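Side-chain contacts in Myo-inositol-1-phosphate synthase-related protein (Thermotoga maritima MSB8, PDB 3CIN), which is of unknown function but holds nicotinamide-adenine-dinucleotide in a Rossmann-type domain and assembles as four copies, with a beta sheet that continues from one chain into the next: residues I40-Y43 with L47-E50; E56-V61 with L335-V340; D231-L236 with R241-V246; H307-S312 with T317-I322. All blocks are in the same frame, centred on the assembly; numbering follows the deposited sequence.

The four contacts fall into two neighbouring pairs. Interactions 1 and 2, with centres 12 Å apart, belong to the dinucleotide-binding half, and D338 joins them: its OD2 takes a probable hydrogen bond from L47 N at 2.8 Å. The side chain of V337, in interaction 2, lies about 13 Å from the bound NAD. Interactions 3 and 4, centres 8 Å apart, sit together in the mixed sheet, where Y242 O meets V311 N at 2.8 Å and K244 N meets E309 O at 2.9 Å. Centres of interactions 2 and 4 are 40 Å apart, although strand 317-327 leads directly into helix 328-348. All four reach the second subunit, interaction 2 through V337 alone.

Interaction 1 (I40-Y43 with L47-E50); sequences IEPY and LARE
E41 and R49 both carry CG anti to their carbonyl carbon (chi1 -75° and -63°), but E41 then folds at chi2 (-60°) whereas R49 runs on and bends only at chi3. Their ends thereby meet across the loop, the two side chains crossing at about a right angle. The bridge from E41 OE2 to R49 NH2 is long, 3.9 Å, although the carboxylate oxygen lies at the guanidinium edge, near its plane. Such a solvent-side pairing suits two flexible, charged chains, and its hold is electrostatic more than directional. The same R49 NH2 comes within 3.9 Å of P42 CD. P42 points into the contact and puts its ring carbon CG 4.1 Å from A48 CB, a small methyl that lets the rigid ring approach. A48 takes a positive phi in the type II' turn from L47 to E50, which is closed by E50 N donating to L47 O at 2.9 Å. Both arms belong to the long loop between helix 23-36 and strand 58-65. P42 also packs on L35 of that helix, A48 O accepts a bond from R341 of helix 328-348, and E50 forms a salt bridge with R384 of helix 376-386.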
loop_
_atom_site.group_PDB
_atom_site.type_symbol
_atom_site.label_atom_id
_atom_site.label_comp_id
_atom_site.label_asym_id
_atom_site.label_seq_id
_atom_site.Cartn_x
_atom_site.Cartn_y
_atom_site.Cartn_z
ATOM N N ILE A 40 20.958 -12.225 -22.047
ATOM C CA ILE A 40 19.783 -12.268 -21.194
ATOM C C ILE A 40 18.705 -13.160 -21.772
ATOM O O ILE A 40 18.655 -13.361 -22.978
ATOM C CB ILE A 40 19.127 -10.866 -21.001
ATOM C CG1 ILE A 40 18.564 -10.312 -22.302
ATOM C CG2 ILE A 40 20.076 -9.873 -20.330
ATOM C CD1 ILE A 40 18.109 -8.841 -22.225
ATOM N N GLU A 41 17.784 -13.595 -20.917
ATOM C CA GLU A 41 16.599 -14.307 -21.362
ATOM C C GLU A 41 15.525 -13.312 -21.744
ATOM O O GLU A 41 15.533 -12.198 -21.247
ATOM C CB GLU A 41 16.051 -15.179 -20.224
ATOM C CG GLU A 41 16.851 -16.449 -19.949
ATOM C CD GLU A 41 16.899 -17.341 -21.178
ATOM O OE1 GLU A 41 15.873 -17.975 -21.478
ATOM O OE2 GLU A 41 17.937 -17.375 -21.865
ATOM N N PRO A 42 14.578 -13.702 -22.635
ATOM C CA PRO A 42 13.530 -12.796 -23.058
ATOM C C PRO A 42 12.370 -12.582 -22.081
ATOM O O PRO A 42 11.205 -12.536 -22.508
ATOM C CB PRO A 42 13.008 -13.435 -24.345
ATOM C CG PRO A 42 13.361 -14.871 -24.223
ATOM C CD PRO A 42 14.505 -15.007 -23.307
ATOM N N TYR A 43 12.686 -12.401 -20.803
ATOM C CA TYR A 43 11.643 -11.937 -19.877
ATOM C C TYR A 43 11.071 -10.628 -20.343
ATOM O O TYR A 43 11.768 -9.787 -20.953
ATOM C CB TYR A 43 12.176 -11.835 -18.455
ATOM C CG TYR A 43 12.786 -13.088 -17.985
ATOM C CD1 TYR A 43 12.077 -14.308 -18.052
ATOM C CD2 TYR A 43 14.074 -13.113 -17.496
ATOM C CE1 TYR A 43 12.659 -15.477 -17.653
ATOM C CE2 TYR A 43 14.658 -14.290 -17.089
ATOM C CZ TYR A 43 13.934 -15.469 -17.135
ATOM O OH TYR A 43 14.520 -16.640 -16.733
ATOM N N LEU A 47 5.758 -13.542 -26.143
ATOM C CA LEU A 47 5.824 -14.747 -26.952
ATOM C C LEU A 47 7.234 -15.286 -27.064
ATOM O O LEU A 47 7.445 -16.313 -27.663
ATOM C CB LEU A 47 5.176 -14.540 -28.334
ATOM C CG LEU A 47 3.694 -14.197 -28.253
ATOM C CD1 LEU A 47 3.314 -13.921 -29.726
ATOM C CD2 LEU A 47 2.874 -15.308 -27.597
ATOM N N ALA A 48 8.195 -14.623 -26.418
ATOM C CA ALA A 48 9.551 -15.167 -26.264
ATOM C C ALA A 48 10.043 -15.807 -27.558
ATOM O O ALA A 48 10.075 -15.123 -28.572
ATOM C CB ALA A 48 9.601 -16.103 -25.122
ATOM N N ARG A 49 10.460 -17.067 -27.516
ATOM C CA ARG A 49 11.009 -17.754 -28.680
ATOM C C ARG A 49 10.001 -18.651 -29.392
ATOM O O ARG A 49 10.396 -19.550 -30.157
ATOM C CB ARG A 49 12.234 -18.545 -28.284
ATOM C CG ARG A 49 13.369 -17.702 -27.777
ATOM C CD ARG A 49 14.600 -18.574 -27.632
ATOM N NE ARG A 49 15.405 -18.053 -26.542
ATOM C CZ ARG A 49 16.408 -17.199 -26.686
ATOM N NH1 ARG A 49 16.830 -16.822 -27.901
ATOM N NH2 ARG A 49 17.048 -16.780 -25.591
ATOM N N GLU A 50 8.712 -18.409 -29.168
ATOM C CA GLU A 50 7.651 -19.230 -29.788
ATOM C C GLU A 50 7.372 -18.870 -31.244
ATOM O O GLU A 50 6.744 -19.636 -31.958
ATOM C CB GLU A 50 6.356 -19.118 -29.009
ATOM C CG GLU A 50 6.442 -19.638 -27.605
ATOM C CD GLU A 50 5.086 -19.693 -26.945
ATOM O OE1 GLU A 50 4.385 -20.695 -27.209
ATOM O OE2 GLU A 50 4.746 -18.740 -26.193
#

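Interaction 2 (E56-V61 with L335-V340); sequences EDIKIV and LLVDLV
I58 meets V340 end-on from the strand, its side chain crossing that of the valine at about a right angle, with the terminal methyl CD1 doing the touching. The closest pair is I58 CD1 and V340 CG2, 3.9 Å apart. Beside it V337, one turn earlier in the helix, offers CG1 at 4.3 Å from I58 CD1. The same methyl also approaches the helix backbone, lying 4.2 Å from V337 O. The strand isoleucine therefore uses its longest branch to reach the helix, while the short, beta-branched valines keep that side of the helix low. I58 reaches this position with CG1 anti to the carbonyl carbon (chi1 -63°) and CD1 extended beyond it (chi2 171°), so the branch projects straight from the strand.

The strand is the second of a Rossmann-type beta-alpha-beta unit, in which strand 14-19, helix 23-36 and strand 58-65 follow one another and the two strands lie side by side and parallel in the sheet. Helix 328-348, some 270 residues later in the sequence, returns to cover this unit. I58 also touches L32 of helix 23-36, and V14 and V16 of strand 14-19, so that aliphatic neighbours from the helix and the adjacent strand also pack on it. V337 rests on F55 from the loop ahead of the strand and on F313 of the second subunit, while V337 O accepts a hydrogen bond from R341 NE.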
loop_
_atom_site.group_PDB
_atom_site.type_symbol
_atom_site.label_atom_id
_atom_site.label_comp_id
_atom_site.label_asym_id
_atom_site.label_seq_id
_atom_site.Cartn_x
_atom_site.Cartn_y
_atom_site.Cartn_z
ATOM N N GLU A 56 17.825 -12.756 -33.334
ATOM C CA GLU A 56 18.922 -12.474 -34.254
ATOM C C GLU A 56 18.453 -12.028 -35.642
ATOM O O GLU A 56 19.228 -11.424 -36.389
ATOM C CB GLU A 56 19.822 -13.712 -34.417
ATOM C CG GLU A 56 19.137 -14.937 -35.098
ATOM C CD GLU A 56 18.349 -15.909 -34.156
ATOM O OE1 GLU A 56 17.833 -15.542 -33.040
ATOM O OE2 GLU A 56 18.226 -17.084 -34.584
ATOM N N ASP A 57 17.211 -12.361 -35.976
ATOM C CA ASP A 57 16.571 -12.050 -37.254
ATOM C C ASP A 57 15.882 -10.661 -37.317
ATOM O O ASP A 57 15.288 -10.321 -38.340
ATOM C CB ASP A 57 15.478 -13.111 -37.539
ATOM C CG ASP A 57 16.004 -14.550 -37.596
ATOM O OD1 ASP A 57 17.073 -14.753 -38.212
ATOM O OD2 ASP A 57 15.311 -15.480 -37.062
ATOM N N ILE A 58 15.909 -9.891 -36.219
ATOM C CA ILE A 58 15.362 -8.540 -36.170
ATOM C C ILE A 58 16.524 -7.571 -36.427
ATOM O O ILE A 58 17.510 -7.568 -35.674
ATOM C CB ILE A 58 14.741 -8.269 -34.831
ATOM C CG1 ILE A 58 13.569 -9.214 -34.612
ATOM C CG2 ILE A 58 14.304 -6.811 -34.718
ATOM C CD1 ILE A 58 13.051 -9.121 -33.164
ATOM N N LYS A 59 16.458 -6.807 -37.524
ATOM C CA LYS A 59 17.534 -5.882 -37.910
ATOM C C LYS A 59 17.035 -4.449 -37.866
ATOM O O LYS A 59 16.060 -4.125 -38.532
ATOM C CB LYS A 59 18.069 -6.203 -39.329
ATOM C CG LYS A 59 19.256 -5.284 -39.719
ATOM C CD LYS A 59 19.739 -5.468 -41.138
ATOM C CE LYS A 59 20.994 -4.634 -41.394
ATOM N NZ LYS A 59 21.454 -4.876 -42.830
ATOM N N ILE A 60 17.710 -3.580 -37.111
ATOM C CA ILE A 60 17.365 -2.151 -37.096
ATOM C C ILE A 60 18.005 -1.486 -38.294
ATOM O O ILE A 60 19.268 -1.391 -38.374
ATOM C CB ILE A 60 17.815 -1.416 -35.803
ATOM C CG1 ILE A 60 17.319 -2.142 -34.555
ATOM C CG2 ILE A 60 17.353 -0.010 -35.799
ATOM C CD1 ILE A 60 15.877 -2.327 -34.538
ATOM N N VAL A 61 17.186 -1.063 -39.256
ATOM C CA VAL A 61 17.708 -0.384 -40.459
ATOM C C VAL A 61 17.698 1.149 -40.422
ATOM O O VAL A 61 18.243 1.806 -41.304
ATOM C CB VAL A 61 16.994 -0.893 -41.738
ATOM C CG1 VAL A 61 17.179 -2.398 -41.821
ATOM C CG2 VAL A 61 15.500 -0.498 -41.725
ATOM N N LEU A 335 7.448 -5.519 -25.190
ATOM C CA LEU A 335 6.280 -5.713 -26.072
ATOM C C LEU A 335 6.668 -5.507 -27.517
ATOM O O LEU A 335 6.208 -6.240 -28.414
ATOM C CB LEU A 335 5.161 -4.768 -25.710
ATOM C CG LEU A 335 4.541 -4.989 -24.342
ATOM C CD1 LEU A 335 3.282 -4.108 -24.259
ATOM C CD2 LEU A 335 4.201 -6.488 -24.066
ATOM N N LEU A 336 7.563 -4.561 -27.750
ATOM C CA LEU A 336 7.930 -4.237 -29.131
ATOM C C LEU A 336 8.671 -5.409 -29.811
ATOM O O LEU A 336 8.604 -5.564 -31.047
ATOM C CB LEU A 336 8.764 -2.941 -29.170
ATOM C CG LEU A 336 7.959 -1.642 -29.077
ATOM C CD1 LEU A 336 8.879 -0.405 -28.891
ATOM C CD2 LEU A 336 7.056 -1.414 -30.291
ATOM N N VAL A 337 9.403 -6.203 -29.030
ATOM C CA VAL A 337 10.128 -7.350 -29.576
ATOM C C VAL A 337 9.101 -8.294 -30.220
ATOM O O VAL A 337 9.361 -8.885 -31.231
ATOM C CB VAL A 337 10.985 -8.030 -28.551
ATOM C CG1 VAL A 337 11.633 -9.302 -29.152
ATOM C CG2 VAL A 337 12.098 -7.033 -28.049
ATOM N N ASP A 338 7.945 -8.466 -29.588
ATOM C CA ASP A 338 6.863 -9.277 -30.197
ATOM C C ASP A 338 6.184 -8.552 -31.377
ATOM O O ASP A 338 5.948 -9.156 -32.428
ATOM C CB ASP A 338 5.763 -9.616 -29.190
ATOM C CG ASP A 338 6.062 -10.800 -28.318
ATOM O OD1 ASP A 338 7.093 -11.520 -28.486
ATOM O OD2 ASP A 338 5.203 -11.104 -27.434
ATOM N N LEU A 339 5.837 -7.285 -31.170
ATOM C CA LEU A 339 5.034 -6.515 -32.135
ATOM C C LEU A 339 5.715 -6.395 -33.488
ATOM O O LEU A 339 5.058 -6.493 -34.513
ATOM C CB LEU A 339 4.708 -5.134 -31.609
ATOM C CG LEU A 339 3.656 -5.122 -30.534
ATOM C CD1 LEU A 339 3.707 -3.794 -29.734
ATOM C CD2 LEU A 339 2.266 -5.372 -31.105
ATOM N N VAL A 340 7.030 -6.205 -33.526
ATOM C CA VAL A 340 7.700 -6.194 -34.806
ATOM C C VAL A 340 7.633 -7.539 -35.532
ATOM O O VAL A 340 7.522 -7.585 -36.759
ATOM C CB VAL A 340 9.179 -5.698 -34.719
ATOM C CG1 VAL A 340 9.252 -4.254 -34.176
ATOM C CG2 VAL A 340 10.091 -6.675 -33.969
#

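Interaction 3 (D231-L236 with R241-V246); sequences DVLSHL and RYVKDV
At the turn between helix 231-236 and strand 242-246, R241 N donates a hydrogen bond to L236 O (3.0 Å), and the chain doubles back so that the two directions stand 139° apart with axes 9.5 Å from each other at closest approach. L236 and R241 then cross at about a right angle. The arginine is extended from CG to NE, and its aliphatic part lies against the leucine, L236 CD2 sitting 3.7 Å from R241 CD. That methyl also meets the guanidinium at its edge, in plane, instead of over its face. The other branch, L236 CD1, turns to V243 CG2 at 4.0 Å. One helical turn earlier, L233 CD2 touches two strand valines, 4.1 Å from V243 CG2 and 4.0 Å from V246 CG2. Both valines face the helix, and with CG1 anti to the backbone N (chi1 179° in each) CG2 is the branch that reaches it. Their spacing of three residues, not two, on one face follows from the classic bulge at K244 and D245, which both face E309. Leucines on the helix and beta-branched valines on the strand thus form an apolar layer, which L233 extends to V277 and I280 of helix 276-281. The interior is held by dispersion and the hydrophobic effect, with one polar bond fixing the turn and the hydrocarbon stem of R241 packing along L236 and Y310.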
loop_
_atom_site.group_PDB
_atom_site.type_symbol
_atom_site.label_atom_id
_atom_site.label_comp_id
_atom_site.label_asym_id
_atom_site.label_seq_id
_atom_site.Cartn_x
_atom_site.Cartn_y
_atom_site.Cartn_z
ATOM N N ASP A 231 -7.127 -5.401 -15.029
ATOM C CA ASP A 231 -7.091 -6.754 -14.499
ATOM C C ASP A 231 -7.948 -6.891 -13.234
ATOM O O ASP A 231 -8.746 -7.838 -13.093
ATOM C CB ASP A 231 -5.679 -7.107 -14.131
ATOM C CG ASP A 231 -4.694 -6.984 -15.275
ATOM O OD1 ASP A 231 -5.072 -7.121 -16.470
ATOM O OD2 ASP A 231 -3.488 -6.798 -14.953
ATOM N N VAL A 232 -7.797 -5.964 -12.291
ATOM C CA VAL A 232 -8.642 -6.001 -11.111
ATOM C C VAL A 232 -10.102 -5.851 -11.491
ATOM O O VAL A 232 -10.947 -6.601 -11.003
ATOM C CB VAL A 232 -8.243 -4.947 -10.071
ATOM C CG1 VAL A 232 -9.124 -4.988 -8.780
ATOM C CG2 VAL A 232 -6.745 -5.115 -9.647
ATOM N N LEU A 233 -10.413 -4.900 -12.362
ATOM C CA LEU A 233 -11.816 -4.727 -12.754
ATOM C C LEU A 233 -12.406 -6.022 -13.366
ATOM O O LEU A 233 -13.581 -6.347 -13.132
ATOM C CB LEU A 233 -11.964 -3.560 -13.719
ATOM C CG LEU A 233 -11.631 -2.197 -13.046
ATOM C CD1 LEU A 233 -11.773 -1.089 -14.112
ATOM C CD2 LEU A 233 -12.470 -1.891 -11.782
ATOM N N SER A 234 -11.600 -6.724 -14.156
ATOM C CA SER A 234 -12.060 -7.949 -14.794
ATOM C C SER A 234 -12.452 -8.976 -13.726
ATOM O O SER A 234 -13.499 -9.609 -13.838
ATOM C CB SER A 234 -11.017 -8.515 -15.751
ATOM O OG SER A 234 -10.805 -7.623 -16.869
ATOM N N HIS A 235 -11.612 -9.146 -12.710
ATOM C CA HIS A 235 -11.828 -9.997 -11.500
ATOM C C HIS A 235 -13.143 -9.656 -10.827
ATOM O O HIS A 235 -13.974 -10.492 -10.473
ATOM C CB HIS A 235 -10.668 -9.721 -10.481
ATOM C CG HIS A 235 -10.493 -10.775 -9.415
ATOM N ND1 HIS A 235 -10.765 -10.557 -8.079
ATOM C CD2 HIS A 235 -10.049 -12.051 -9.498
ATOM C CE1 HIS A 235 -10.503 -11.657 -7.389
ATOM N NE2 HIS A 235 -10.071 -12.579 -8.229
ATOM N N LEU A 236 -13.296 -8.369 -10.549
ATOM C CA LEU A 236 -14.500 -7.939 -9.889
ATOM C C LEU A 236 -15.757 -8.152 -10.675
ATOM O O LEU A 236 -16.759 -8.515 -10.089
ATOM C CB LEU A 236 -14.394 -6.465 -9.492
ATOM C CG LEU A 236 -13.211 -6.216 -8.534
ATOM C CD1 LEU A 236 -13.050 -4.664 -8.353
ATOM C CD2 LEU A 236 -13.322 -6.987 -7.233
ATOM N N ARG A 241 -19.277 -8.030 -8.539
ATOM C CA ARG A 241 -19.041 -7.070 -7.475
ATOM C C ARG A 241 -19.217 -5.656 -8.042
ATOM O O ARG A 241 -18.593 -5.346 -9.043
ATOM C CB ARG A 241 -17.621 -7.258 -6.925
ATOM C CG ARG A 241 -17.562 -8.542 -6.111
ATOM C CD ARG A 241 -16.137 -8.867 -5.742
ATOM N NE ARG A 241 -16.098 -9.944 -4.759
ATOM C CZ ARG A 241 -14.959 -10.466 -4.287
ATOM N NH1 ARG A 241 -13.770 -10.055 -4.734
ATOM N NH2 ARG A 241 -15.013 -11.431 -3.386
ATOM N N TYR A 242 -20.045 -4.824 -7.416
ATOM C CA TYR A 242 -20.391 -3.531 -7.993
ATOM C C TYR A 242 -19.291 -2.512 -7.623
ATOM O O TYR A 242 -19.047 -2.268 -6.447
ATOM C CB TYR A 242 -21.729 -3.073 -7.457
ATOM C CG TYR A 242 -22.118 -1.817 -8.174
ATOM C CD1 TYR A 242 -22.657 -1.875 -9.447
ATOM C CD2 TYR A 242 -21.844 -0.578 -7.614
ATOM C CE1 TYR A 242 -22.983 -0.716 -10.133
ATOM C CE2 TYR A 242 -22.150 0.597 -8.302
ATOM C CZ TYR A 242 -22.705 0.516 -9.558
ATOM O OH TYR A 242 -23.028 1.679 -10.266
ATOM N N VAL A 243 -18.623 -1.984 -8.635
ATOM C CA VAL A 243 -17.526 -1.073 -8.462
ATOM C C VAL A 243 -18.053 0.357 -8.247
ATOM O O VAL A 243 -18.707 0.929 -9.143
ATOM C CB VAL A 243 -16.627 -1.082 -9.636
ATOM C CG1 VAL A 243 -15.481 -0.065 -9.403
ATOM C CG2 VAL A 243 -16.040 -2.513 -9.863
ATOM N N LYS A 244 -17.751 0.882 -7.057
ATOM C CA LYS A 244 -18.212 2.192 -6.645
ATOM C C LYS A 244 -17.329 3.310 -7.187
ATOM O O LYS A 244 -17.820 4.412 -7.472
ATOM C CB LYS A 244 -18.247 2.301 -5.157
ATOM C CG LYS A 244 -19.327 1.462 -4.501
ATOM C CD LYS A 244 -19.393 1.807 -2.980
ATOM N N ASP A 245 -16.035 3.067 -7.228
ATOM C CA ASP A 245 -15.083 4.084 -7.662
ATOM C C ASP A 245 -13.712 3.488 -7.915
ATOM O O ASP A 245 -13.361 2.498 -7.297
ATOM C CB ASP A 245 -15.023 5.267 -6.626
ATOM C CG ASP A 245 -14.813 4.825 -5.173
ATOM O OD1 ASP A 245 -13.657 4.478 -4.866
ATOM O OD2 ASP A 245 -15.772 4.841 -4.310
ATOM N N VAL A 246 -12.949 4.132 -8.789
ATOM C CA VAL A 246 -11.625 3.708 -9.183
ATOM C C VAL A 246 -10.755 4.941 -9.246
ATOM O O VAL A 246 -11.096 5.872 -9.981
ATOM C CB VAL A 246 -11.646 3.110 -10.586
ATOM C CG1 VAL A 246 -10.240 2.681 -10.997
ATOM C CG2 VAL A 246 -12.616 1.968 -10.665
#

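Interaction 4 (H307-S312 with T317-I322); sequences HIEYVS and TDELMI
H307 bypasses its cross-strand partner M321 and hydrogen-bonds diagonally to E319: NE2 donates to OE2 at 2.7 Å and 161°. The oxygen lies in the plane of the imidazole ring and uses its anti lone pair, while ring and carboxylate planes stand 71° apart. On this same face E309 lies alongside E319, with E309 OE1 only 4.1 Å from E319 OE2; R325 of the third subunit forms salt bridges with both carboxylates. On the other face Y310 carries CG between its backbone N and carbonyl carbon (chi1 58°), which turns the ring across the neighbouring strand. D318 CB sits over that ring in a CH-pi contact, 3.7 Å from the centroid, and L320 CD1 adds a 3.9 Å touch on Y310 CE1. An aspartate suits the spot because its methylene can pack on the ring while OD1 takes a hydrogen bond from N327 N of the second subunit. A water accepts from S312 OG, modelled in two conformers, and donates to D318 OD2. Between the two faces the strands pair as an antiparallel hairpin, I308 with L320 and Y310 with D318 exchanging N-H to O bonds. Strand 317-327 then pairs with a strand of the second subunit, so the sheet crosses the interface. With D245 also close to E309, R325 probably offsets part of the crowded negative charge of E309 and E319, so part of the compensating charge comes from another subunit.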
loop_
_atom_site.group_PDB
_atom_site.type_symbol
_atom_site.label_atom_id
_atom_site.label_comp_id
_atom_site.label_asym_id
_atom_site.label_seq_id
_atom_site.Cartn_x
_atom_site.Cartn_y
_atom_site.Cartn_z
ATOM N N HIS A 307 -6.743 2.673 -6.149
ATOM C CA HIS A 307 -7.695 2.394 -5.106
ATOM C C HIS A 307 -9.014 2.086 -5.735
ATOM O O HIS A 307 -9.525 2.856 -6.554
ATOM C CB HIS A 307 -7.892 3.615 -4.246
ATOM C CG HIS A 307 -8.943 3.460 -3.182
ATOM N ND1 HIS A 307 -10.195 4.032 -3.275
ATOM C CD2 HIS A 307 -8.924 2.786 -2.013
ATOM C CE1 HIS A 307 -10.896 3.709 -2.203
ATOM N NE2 HIS A 307 -10.147 2.960 -1.419
ATOM N N ILE A 308 -9.598 0.957 -5.332
ATOM C CA ILE A 308 -10.903 0.531 -5.893
ATOM C C ILE A 308 -11.732 0.100 -4.729
ATOM O O ILE A 308 -11.269 -0.621 -3.870
ATOM C CB ILE A 308 -10.740 -0.607 -6.946
ATOM C CG1 ILE A 308 -9.991 -0.075 -8.165
ATOM C CG2 ILE A 308 -12.096 -1.127 -7.435
ATOM C CD1 ILE A 308 -9.498 -1.179 -9.151
ATOM N N GLU A 309 -12.960 0.613 -4.650
ATOM C CA GLU A 309 -13.899 0.126 -3.671
ATOM C C GLU A 309 -15.124 -0.432 -4.337
ATOM O O GLU A 309 -15.548 0.039 -5.385
ATOM C CB GLU A 309 -14.251 1.134 -2.596
ATOM C CG GLU A 309 -14.660 2.391 -2.996
ATOM C CD GLU A 309 -15.016 3.265 -1.783
ATOM O OE1 GLU A 309 -14.693 2.881 -0.616
ATOM O OE2 GLU A 309 -15.640 4.326 -2.017
ATOM N N TYR A 310 -15.641 -1.497 -3.752
ATOM C CA TYR A 310 -16.702 -2.243 -4.393
ATOM C C TYR A 310 -17.637 -2.863 -3.397
ATOM O O TYR A 310 -17.305 -3.044 -2.235
ATOM C CB TYR A 310 -16.118 -3.297 -5.329
ATOM C CG TYR A 310 -15.194 -4.301 -4.665
ATOM C CD1 TYR A 310 -13.811 -4.080 -4.576
ATOM C CD2 TYR A 310 -15.708 -5.510 -4.181
ATOM C CE1 TYR A 310 -13.038 -4.998 -3.942
ATOM C CE2 TYR A 310 -14.895 -6.453 -3.591
ATOM C CZ TYR A 310 -13.558 -6.187 -3.502
ATOM O OH TYR A 310 -12.754 -7.123 -2.879
ATOM N N VAL A 311 -18.841 -3.188 -3.859
ATOM C CA VAL A 311 -19.841 -3.787 -3.011
ATOM C C VAL A 311 -19.877 -5.294 -3.259
ATOM O O VAL A 311 -19.961 -5.715 -4.390
ATOM C CB VAL A 311 -21.254 -3.243 -3.343
ATOM C CG1 VAL A 311 -22.315 -3.886 -2.476
ATOM C CG2 VAL A 311 -21.254 -1.721 -3.131
ATOM N N SER A 312 -19.872 -6.053 -2.178
ATOM C CA SER A 312 -19.867 -7.497 -2.249
ATOM C C SER A 312 -21.266 -7.950 -1.800
ATOM O O SER A 312 -22.257 -7.211 -1.950
ATOM C CB SER A 312 -18.710 -8.021 -1.371
ATOM O OG SER A 312 -18.786 -9.383 -1.012
ATOM N N THR A 317 -18.948 -3.821 1.855
ATOM C CA THR A 317 -18.109 -2.978 1.031
ATOM C C THR A 317 -16.606 -3.278 1.336
ATOM O O THR A 317 -16.206 -3.327 2.499
ATOM C CB THR A 317 -18.407 -1.482 1.308
ATOM O OG1 THR A 317 -19.752 -1.185 0.878
ATOM C CG2 THR A 317 -17.482 -0.584 0.543
ATOM N N ASP A 318 -15.877 -3.547 0.269
ATOM C CA ASP A 318 -14.464 -3.967 0.305
ATOM C C ASP A 318 -13.635 -2.904 -0.402
ATOM O O ASP A 318 -14.153 -2.122 -1.189
ATOM C CB ASP A 318 -14.259 -5.289 -0.391
ATOM C CG ASP A 318 -14.930 -6.491 0.327
ATOM O OD1 ASP A 318 -15.357 -6.393 1.480
ATOM O OD2 ASP A 318 -14.955 -7.587 -0.277
ATOM N N GLU A 319 -12.328 -2.896 -0.148
ATOM C CA GLU A 319 -11.440 -1.934 -0.737
ATOM C C GLU A 319 -10.124 -2.623 -1.079
ATOM O O GLU A 319 -9.614 -3.366 -0.217
ATOM C CB GLU A 319 -11.101 -0.964 0.396
ATOM C CG GLU A 319 -11.000 0.390 0.055
ATOM C CD GLU A 319 -11.075 1.239 1.288
ATOM O OE1 GLU A 319 -11.250 0.695 2.406
ATOM O OE2 GLU A 319 -10.980 2.461 1.122
ATOM N N LEU A 320 -9.540 -2.285 -2.242
ATOM C CA LEU A 320 -8.214 -2.741 -2.650
ATOM C C LEU A 320 -7.336 -1.535 -2.891
ATOM O O LEU A 320 -7.806 -0.632 -3.556
ATOM C CB LEU A 320 -8.284 -3.556 -3.914
ATOM C CG LEU A 320 -9.034 -4.852 -3.770
ATOM C CD1 LEU A 320 -9.377 -5.412 -5.161
ATOM C CD2 LEU A 320 -8.189 -5.876 -2.872
ATOM N N MET A 321 -6.103 -1.503 -2.320
ATOM C CA MET A 321 -5.105 -0.427 -2.617
ATOM C C MET A 321 -3.868 -1.121 -3.243
ATOM O O MET A 321 -3.244 -1.916 -2.544
ATOM C CB MET A 321 -4.712 0.411 -1.396
ATOM C CG MET A 321 -5.905 0.864 -0.455
ATOM S SD MET A 321 -5.716 1.853 1.056
ATOM C CE MET A 321 -7.440 2.096 1.514
ATOM N N ILE A 322 -3.550 -0.874 -4.517
ATOM C CA ILE A 322 -2.409 -1.462 -5.226
ATOM C C ILE A 322 -1.324 -0.375 -5.354
ATOM O O ILE A 322 -1.626 0.716 -5.816
ATOM C CB ILE A 322 -2.747 -1.905 -6.594
ATOM C CG1 ILE A 322 -3.782 -3.056 -6.547
ATOM C CG2 ILE A 322 -1.531 -2.301 -7.400
ATOM C CD1 ILE A 322 -5.223 -2.598 -6.569
HETATM O O HOH W 1 -16.627 -9.431 0.641
#